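Local coordinates for alginate lyase AlgAT5 (Defluviitalea, PDB 5ZQI), which probably degrades alginate by beta-elimination, as a polysaccharide lyase of family 7 built on a beta-sandwich fold, at residues 209-213 / 214-218; 176-180 / 181-185. One frame throughout, in Å; residues are numbered along the deposited sequence.

How the contacts relate
Contacts 1 and 2 are both tight antiparallel hairpins with two-residue turns, one in each sheet of the beta-sandwich. Contact 2 (176-180 / 181-185) is the more buried; contact 1 (209-213 / 214-218), its centre about 20 Å from that of contact 2, ends in a turn near the surface. They meet across the interior, where Val-218 CG1 lies 3.9 Å from Val-185 CG2 and Ile-209 also packs on Ile-176. Both inner faces are thus aliphatic, and the difference lies on the opposite faces. There contact 1 carries lysines, a valine and a serine, whereas contact 2 has Glu-179, His-182 and the themselves buried Arg-177 and Phe-184, beside a bound sulfate.

Contact 1 of 2, residues 209-213 / 214-218; sequences IVASG and GKIKV
Ile-209 and Ile-216 stand side by side, pointing the same way, and meet diagonally across the hairpin, CG2 to CG2 at 3.9 Å. In each, CG2 is the branch anti to the backbone N, which brings the two methyls together between the strands. These are the tall bumps of the inner face. Val-218 stands beside them more loosely, its CG2 4.4 Å from Ile-209 CG1, while Ala-211, opposite Ile-216, is the low point: its CB comes only to 4.3 Å from Ile-216 CG1. Trp-136 and Thr-138 come down over this dip, and Ile-174 of the facing sheet packs against Ile-209, Ile-216 and Val-218, so the relief is matched from across the sandwich.

On the other face, Val-210 is paired with Lys-217, whose extended chain leads away. Their backbones exchange two bonds, Val-210 N to Lys-217 O at 2.9 Å and the nearly straight (175°) Lys-217 N to Val-210 O at 2.8 Å. A water sits on this face, 2.9 Å from Val-210 O and also near Lys-215 O. Lys-215 has CG between its own N and carbonyl carbon (chi1 72°), a position that lays CG 3.4 Å from Ser-212 O.

The type I' turn, Ser-212 to Lys-215, closes the hairpin with glycines at both corners. Each has positive phi, and a CB on Gly-214 would run into Gly-213 O. Lys-215 N donates to Ser-212 O at 3.1 Å. Ser-212 OG turns to Thr-142 OG1 on the neighbouring strand. The chemistry is accordingly divided: backbone bonds pair the strands within the sheet, aliphatic groups pack on the Ile-209 and Ile-216 face, and the other face mixes Val-210 with lysines, Ser-212 and water.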
ATOM      1  N   ILE A 209      -3.948 -10.906  -0.919  1.00  5.88           N
ATOM      2  CA  ILE A 209      -3.855 -11.160   0.513  1.00  7.46           C
ATOM      3  C   ILE A 209      -5.233 -11.611   0.975  1.00  8.57           C
ATOM      4  O   ILE A 209      -6.224 -10.918   0.712  1.00  7.57           O
ATOM      5  CB  ILE A 209      -3.402  -9.905   1.276  1.00  7.14           C
ATOM      6  CG1 ILE A 209      -2.065  -9.396   0.742  1.00  8.45           C
ATOM      7  CG2 ILE A 209      -3.343 -10.229   2.788  1.00  7.41           C
ATOM      8  CD1 ILE A 209      -1.634  -8.073   1.358  1.00 11.78           C
ATOM      9  N   VAL A 210      -5.299 -12.773   1.641  1.00  7.37           N
ATOM     10  CA  VAL A 210      -6.548 -13.338   2.137  1.00  8.75           C
ATOM     11  C   VAL A 210      -6.381 -13.666   3.613  1.00  8.60           C
ATOM     12  O   VAL A 210      -5.566 -14.525   3.976  1.00 10.01           O
ATOM     13  CB  VAL A 210      -6.961 -14.605   1.362  1.00  7.89           C
ATOM     14  CG1 VAL A 210      -8.288 -15.142   1.906  1.00 11.16           C
ATOM     15  CG2 VAL A 210      -7.038 -14.343  -0.104  1.00 11.95           C
ATOM     16  N   ALA A 211      -7.185 -13.040   4.451  1.00  7.57           N
ATOM     17  CA  ALA A 211      -7.208 -13.296   5.890  1.00  7.92           C
ATOM     18  C   ALA A 211      -8.510 -14.005   6.250  1.00  8.45           C
ATOM     19  O   ALA A 211      -9.595 -13.484   5.970  1.00  9.29           O
ATOM     20  CB  ALA A 211      -7.089 -11.990   6.662  1.00 10.25           C
ATOM     21  N   SER A 212      -8.413 -15.159   6.907  1.00 10.25           N
ATOM     22  CA  SER A 212      -9.550 -16.002   7.223  1.00  9.37           C
ATOM     23  C   SER A 212      -9.028 -17.178   8.045  1.00  8.52           C
ATOM     24  O   SER A 212      -7.915 -17.651   7.836  1.00 10.80           O
ATOM     25  CB  SER A 212     -10.226 -16.498   5.947  1.00 11.48           C
ATOM     26  OG  SER A 212     -11.428 -17.165   6.234  1.00 16.24           O
ATOM     27  N   GLY A 213      -9.855 -17.627   8.981  1.00  8.99           N
ATOM     28  CA  GLY A 213      -9.554 -18.861   9.695  1.00  9.62           C
ATOM     29  C   GLY A 213      -8.357 -18.788  10.609  1.00 10.09           C
ATOM     30  O   GLY A 213      -7.788 -19.815  10.953  1.00 11.33           O
ATOM     31  N   GLY A 214      -7.979 -17.595  11.034  1.00  9.19           N
ATOM     32  CA  GLY A 214      -6.794 -17.441  11.856  1.00 10.00           C
ATOM     33  C   GLY A 214      -5.502 -17.553  11.081  1.00  9.13           C
ATOM     34  O   GLY A 214      -4.459 -17.870  11.655  1.00 11.05           O
ATOM     35  N   LYS A 215      -5.546 -17.326   9.775  1.00  8.69           N
ATOM     36  CA  LYS A 215      -4.324 -17.294   8.993  1.00 10.07           C
ATOM     37  C   LYS A 215      -4.426 -16.261   7.892  1.00  9.67           C
ATOM     38  O   LYS A 215      -5.510 -15.788   7.546  1.00 10.21           O
ATOM     39  CB  LYS A 215      -4.013 -18.663   8.399  1.00 16.47           C
ATOM     40  CG  LYS A 215      -4.910 -19.071   7.279  1.00 13.61           C
ATOM     41  CD  LYS A 215      -4.674 -20.545   6.894  1.00 21.01           C
ATOM     42  CE  LYS A 215      -5.403 -21.464   7.834  1.00 19.18           C
ATOM     43  NZ  LYS A 215      -5.358 -22.892   7.389  1.00 22.94           N
ATOM     44  N   ILE A 216      -3.263 -15.887   7.390  1.00  8.48           N
ATOM     45  CA  ILE A 216      -3.122 -14.937   6.297  1.00  8.04           C
ATOM     46  C   ILE A 216      -2.383 -15.629   5.153  1.00  9.53           C
ATOM     47  O   ILE A 216      -1.309 -16.210   5.352  1.00 10.57           O
ATOM     48  CB  ILE A 216      -2.375 -13.666   6.747  1.00  8.94           C
ATOM     49  CG1 ILE A 216      -3.126 -12.947   7.868  1.00 11.14           C
ATOM     50  CG2 ILE A 216      -2.184 -12.743   5.514  1.00 12.46           C
ATOM     51  CD1 ILE A 216      -2.306 -11.868   8.562  1.00  9.77           C
ATOM     52  N   LYS A 217      -2.998 -15.635   3.977  1.00  8.01           N
ATOM     53  CA  LYS A 217      -2.389 -16.172   2.767  1.00  9.29           C
ATOM     54  C   LYS A 217      -1.998 -15.032   1.832  1.00  9.00           C
ATOM     55  O   LYS A 217      -2.745 -14.060   1.676  1.00  9.15           O
ATOM     56  CB  LYS A 217      -3.354 -17.126   2.054  1.00  9.47           C
ATOM     57  CG  LYS A 217      -3.569 -18.413   2.794  1.00 14.36           C
ATOM     58  CD  LYS A 217      -4.582 -19.318   2.105  1.00 18.96           C
ATOM     59  CE  LYS A 217      -4.687 -20.658   2.845  1.00 33.31           C
ATOM     60  NZ  LYS A 217      -5.833 -21.480   2.360  1.00 43.45           N
ATOM     61  N   VAL A 218      -0.822 -15.151   1.201  1.00  8.08           N
ATOM     62  CA  VAL A 218      -0.366 -14.189   0.195  1.00  7.14           C
ATOM     63  C   VAL A 218      -0.012 -14.943  -1.077  1.00  8.13           C
ATOM     64  O   VAL A 218       0.760 -15.907  -1.030  1.00  8.80           O
ATOM     65  CB  VAL A 218       0.843 -13.373   0.686  1.00  7.04           C
ATOM     66  CG1 VAL A 218       1.207 -12.277  -0.320  1.00 10.39           C
ATOM     67  CG2 VAL A 218       0.541 -12.714   2.044  1.00  8.68           C
TER
HETATM   68  O   HOH W   1      -6.494 -17.159   4.784  1.00 17.00           O

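Contact 2 of 2, residues 176-180 / 181-185; sequences IRLEG and NHLFV. With SO4 (sulfate ion), chain B.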
ATOM      1  N   ILE A 176       3.840  -5.841   2.146  1.00  6.43           N
ATOM      2  CA  ILE A 176       4.448  -6.224   0.879  1.00  6.43           C
ATOM      3  C   ILE A 176       5.604  -5.267   0.629  1.00  7.05           C
ATOM      4  O   ILE A 176       5.390  -4.080   0.397  1.00  7.12           O
ATOM      5  CB  ILE A 176       3.421  -6.193  -0.257  1.00  7.47           C
ATOM      6  CG1 ILE A 176       2.151  -6.969   0.130  1.00  7.93           C
ATOM      7  CG2 ILE A 176       4.043  -6.754  -1.561  1.00  9.04           C
ATOM      8  CD1 ILE A 176       2.347  -8.437   0.506  1.00 11.73           C
ATOM      9  N   ARG A 177       6.826  -5.789   0.630  1.00  7.14           N
ATOM     10  CA  ARG A 177       8.028  -4.971   0.724  1.00  7.48           C
ATOM     11  C   ARG A 177       8.974  -5.305  -0.420  1.00  7.96           C
ATOM     12  O   ARG A 177       9.231  -6.479  -0.708  1.00  9.21           O
ATOM     13  CB  ARG A 177       8.705  -5.212   2.061  1.00  9.29           C
ATOM     14  CG  ARG A 177       9.845  -4.265   2.383  1.00  9.11           C
ATOM     15  CD  ARG A 177      10.229  -4.393   3.883  1.00 11.93           C
ATOM     16  NE  ARG A 177      11.373  -3.532   4.169  1.00 11.75           N
ATOM     17  CZ  ARG A 177      11.412  -2.574   5.085  1.00 10.89           C
ATOM     18  NH1 ARG A 177      10.408  -2.403   5.916  1.00 12.94           N
ATOM     19  NH2 ARG A 177      12.498  -1.842   5.194  1.00 11.79           N
ATOM     20  N   LEU A 178       9.528  -4.268  -1.038  1.00  8.66           N
ATOM     21  CA  LEU A 178      10.581  -4.404  -2.043  1.00  8.50           C
ATOM     22  C   LEU A 178      11.844  -3.752  -1.503  1.00  9.00           C
ATOM     23  O   LEU A 178      11.819  -2.585  -1.108  1.00  9.32           O
ATOM     24  CB  LEU A 178      10.181  -3.771  -3.365  1.00  9.29           C
ATOM     25  CG  LEU A 178      11.223  -3.976  -4.467  1.00  8.98           C
ATOM     26  CD1 LEU A 178      11.327  -5.397  -4.971  1.00  9.80           C
ATOM     27  CD2 LEU A 178      10.911  -3.006  -5.629  1.00 10.98           C
ATOM     28  N   GLU A 179      12.943  -4.501  -1.499  1.00  9.86           N
ATOM     29  CA  GLU A 179      14.272  -4.002  -1.150  1.00 10.58           C
ATOM     30  C   GLU A 179      15.126  -4.329  -2.375  1.00 11.28           C
ATOM     31  O   GLU A 179      15.483  -5.488  -2.587  1.00 12.82           O
ATOM     32  CB  GLU A 179      14.811  -4.655   0.120  1.00 11.53           C
ATOM     33  CG  GLU A 179      13.930  -4.399   1.320  1.00 10.80           C
ATOM     34  CD  GLU A 179      14.458  -4.936   2.605  1.00 11.38           C
ATOM     35  OE1 GLU A 179      15.373  -5.794   2.613  1.00 14.50           O
ATOM     36  OE2 GLU A 179      13.926  -4.523   3.657  1.00 12.86           O
ATOM     37  N   GLY A 180      15.433  -3.341  -3.184  1.00 14.55           N
ATOM     38  CA  GLY A 180      16.169  -3.597  -4.419  1.00 16.63           C
ATOM     39  C   GLY A 180      15.382  -4.495  -5.361  1.00 16.64           C
ATOM     40  O   GLY A 180      14.256  -4.163  -5.761  1.00 17.53           O
ATOM     41  N   ASN A 181      15.951  -5.655  -5.724  1.00 17.79           N
ATOM     42  CA  ASN A 181      15.268  -6.640  -6.552  1.00 18.15           C
ATOM     43  C   ASN A 181      14.564  -7.736  -5.751  1.00 16.34           C
ATOM     44  O   ASN A 181      14.067  -8.698  -6.348  1.00 16.83           O
ATOM     45  CB  ASN A 181      16.273  -7.282  -7.534  1.00 21.17           C
ATOM     46  CG  ASN A 181      16.963  -6.272  -8.415  1.00 23.60           C
ATOM     47  OD1 ASN A 181      18.179  -6.069  -8.323  1.00 38.52           O
ATOM     48  ND2 ASN A 181      16.204  -5.651  -9.310  1.00 30.06           N
ATOM     49  N   HIS A 182      14.463  -7.577  -4.432  1.00 14.62           N
ATOM     50  CA  HIS A 182      13.930  -8.581  -3.513  1.00 13.45           C
ATOM     51  C   HIS A 182      12.546  -8.163  -3.009  1.00 11.50           C
ATOM     52  O   HIS A 182      12.408  -7.263  -2.167  1.00 10.63           O
ATOM     53  CB  HIS A 182      14.909  -8.772  -2.352  1.00 13.64           C
ATOM     54  CG  HIS A 182      14.494  -9.825  -1.380  1.00 14.33           C
ATOM     55  ND1 HIS A 182      15.007  -9.897  -0.101  1.00 17.33           N
ATOM     56  CD2 HIS A 182      13.667 -10.885  -1.521  1.00 16.13           C
ATOM     57  CE1 HIS A 182      14.503 -10.960   0.501  1.00 16.73           C
ATOM     58  NE2 HIS A 182      13.678 -11.565  -0.330  1.00 15.45           N
ATOM     59  N   LEU A 183      11.508  -8.842  -3.519  1.00 11.22           N
ATOM     60  CA  LEU A 183      10.115  -8.604  -3.160  1.00  9.91           C
ATOM     61  C   LEU A 183       9.667  -9.717  -2.223  1.00  9.40           C
ATOM     62  O   LEU A 183       9.774 -10.890  -2.574  1.00 10.17           O
ATOM     63  CB  LEU A 183       9.277  -8.576  -4.433  1.00 10.84           C
ATOM     64  CG  LEU A 183       7.824  -8.211  -4.247  1.00  9.63           C
ATOM     65  CD1 LEU A 183       7.613  -6.746  -3.873  1.00  9.45           C
ATOM     66  CD2 LEU A 183       6.964  -8.507  -5.491  1.00 10.87           C
ATOM     67  N   PHE A 184       9.164  -9.349  -1.038  1.00  8.65           N
ATOM     68  CA  PHE A 184       8.882 -10.320   0.003  1.00  9.28           C
ATOM     69  C   PHE A 184       7.790  -9.799   0.922  1.00 10.05           C
ATOM     70  O   PHE A 184       7.387  -8.640   0.854  1.00  8.78           O
ATOM     71  CB  PHE A 184      10.160 -10.671   0.799  1.00  9.75           C
ATOM     72  CG  PHE A 184      10.783  -9.518   1.529  1.00 10.10           C
ATOM     73  CD1 PHE A 184      11.698  -8.711   0.904  1.00 12.63           C
ATOM     74  CD2 PHE A 184      10.461  -9.260   2.854  1.00 11.68           C
ATOM     75  CE1 PHE A 184      12.284  -7.645   1.569  1.00 12.47           C
ATOM     76  CE2 PHE A 184      11.039  -8.185   3.532  1.00 10.07           C
ATOM     77  CZ  PHE A 184      11.957  -7.394   2.890  1.00 12.68           C
ATOM     78  N   VAL A 185       7.262 -10.699   1.742  1.00  8.75           N
ATOM     79  CA  VAL A 185       6.285 -10.368   2.771  1.00  8.94           C
ATOM     80  C   VAL A 185       7.036 -10.213   4.080  1.00  9.78           C
ATOM     81  O   VAL A 185       7.794 -11.121   4.479  1.00 10.00           O
ATOM     82  CB  VAL A 185       5.180 -11.435   2.895  1.00  9.06           C
ATOM     83  CG1 VAL A 185       4.122 -10.971   3.857  1.00 11.92           C
ATOM     84  CG2 VAL A 185       4.621 -11.782   1.557  1.00  9.43           C
TER
HETATM   85  S   SO4 B 301      13.361  -0.393   8.717  1.00 31.57           S
HETATM   86  O1  SO4 B 301      14.767  -0.788   8.797  1.00 42.31           O
HETATM   87  O2  SO4 B 301      12.510  -1.448   9.267  1.00 38.68           O
HETATM   88  O3  SO4 B 301      13.155   0.849   9.456  1.00 28.25           O
HETATM   89  O4  SO4 B 301      12.973  -0.195   7.322  1.00 24.16           O
HETATM   90  O   HOH W   2      16.466  -7.826   1.015  1.00 16.22           O
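Arg-177 and Phe-184 run side by side: the arginine chain starts over one ring face at CB, a CH-pi contact toward the rim, and slides out until Arg-177 CD lies 3.6 Å from Phe-184 CZ. Phe-184 reaches back over the hairpin because its chi1 of 62° sets the ring between its own N and carbonyl carbon. Glu-179 comes to the ring edge, its CD 3.5 Å from Phe-184 CZ and its carboxylate almost perpendicular (86°) to the ring. On the inner face, Leu-178 CD1 fits against Leu-183 CB at 3.8 Å.

Toward the type II' turn, the His-182 ring still lays a face on Phe-184 CD1, but its edge meets a water shared with Glu-179 OE1; its NE2 bonds Asp-194. Asn-181, exposed at the corner, holds Tyr-199 O.

Arg-177 NE forms a salt bridge with Glu-179 OE2 at 2.8 Å, tilted 29° from the guanidinium plane. NH1 pairs with Glu-186, NH2 with His-160. Arg-177 NH2 also donates to sulfate O4 at 2.7 Å. A leucine here would probably leave Glu-179 and Glu-186 without their cationic mate. Tyr-118 and Lys-158 also bind that sulfate, probably from the crystallisation liquor, which suggests a place suited to an anion.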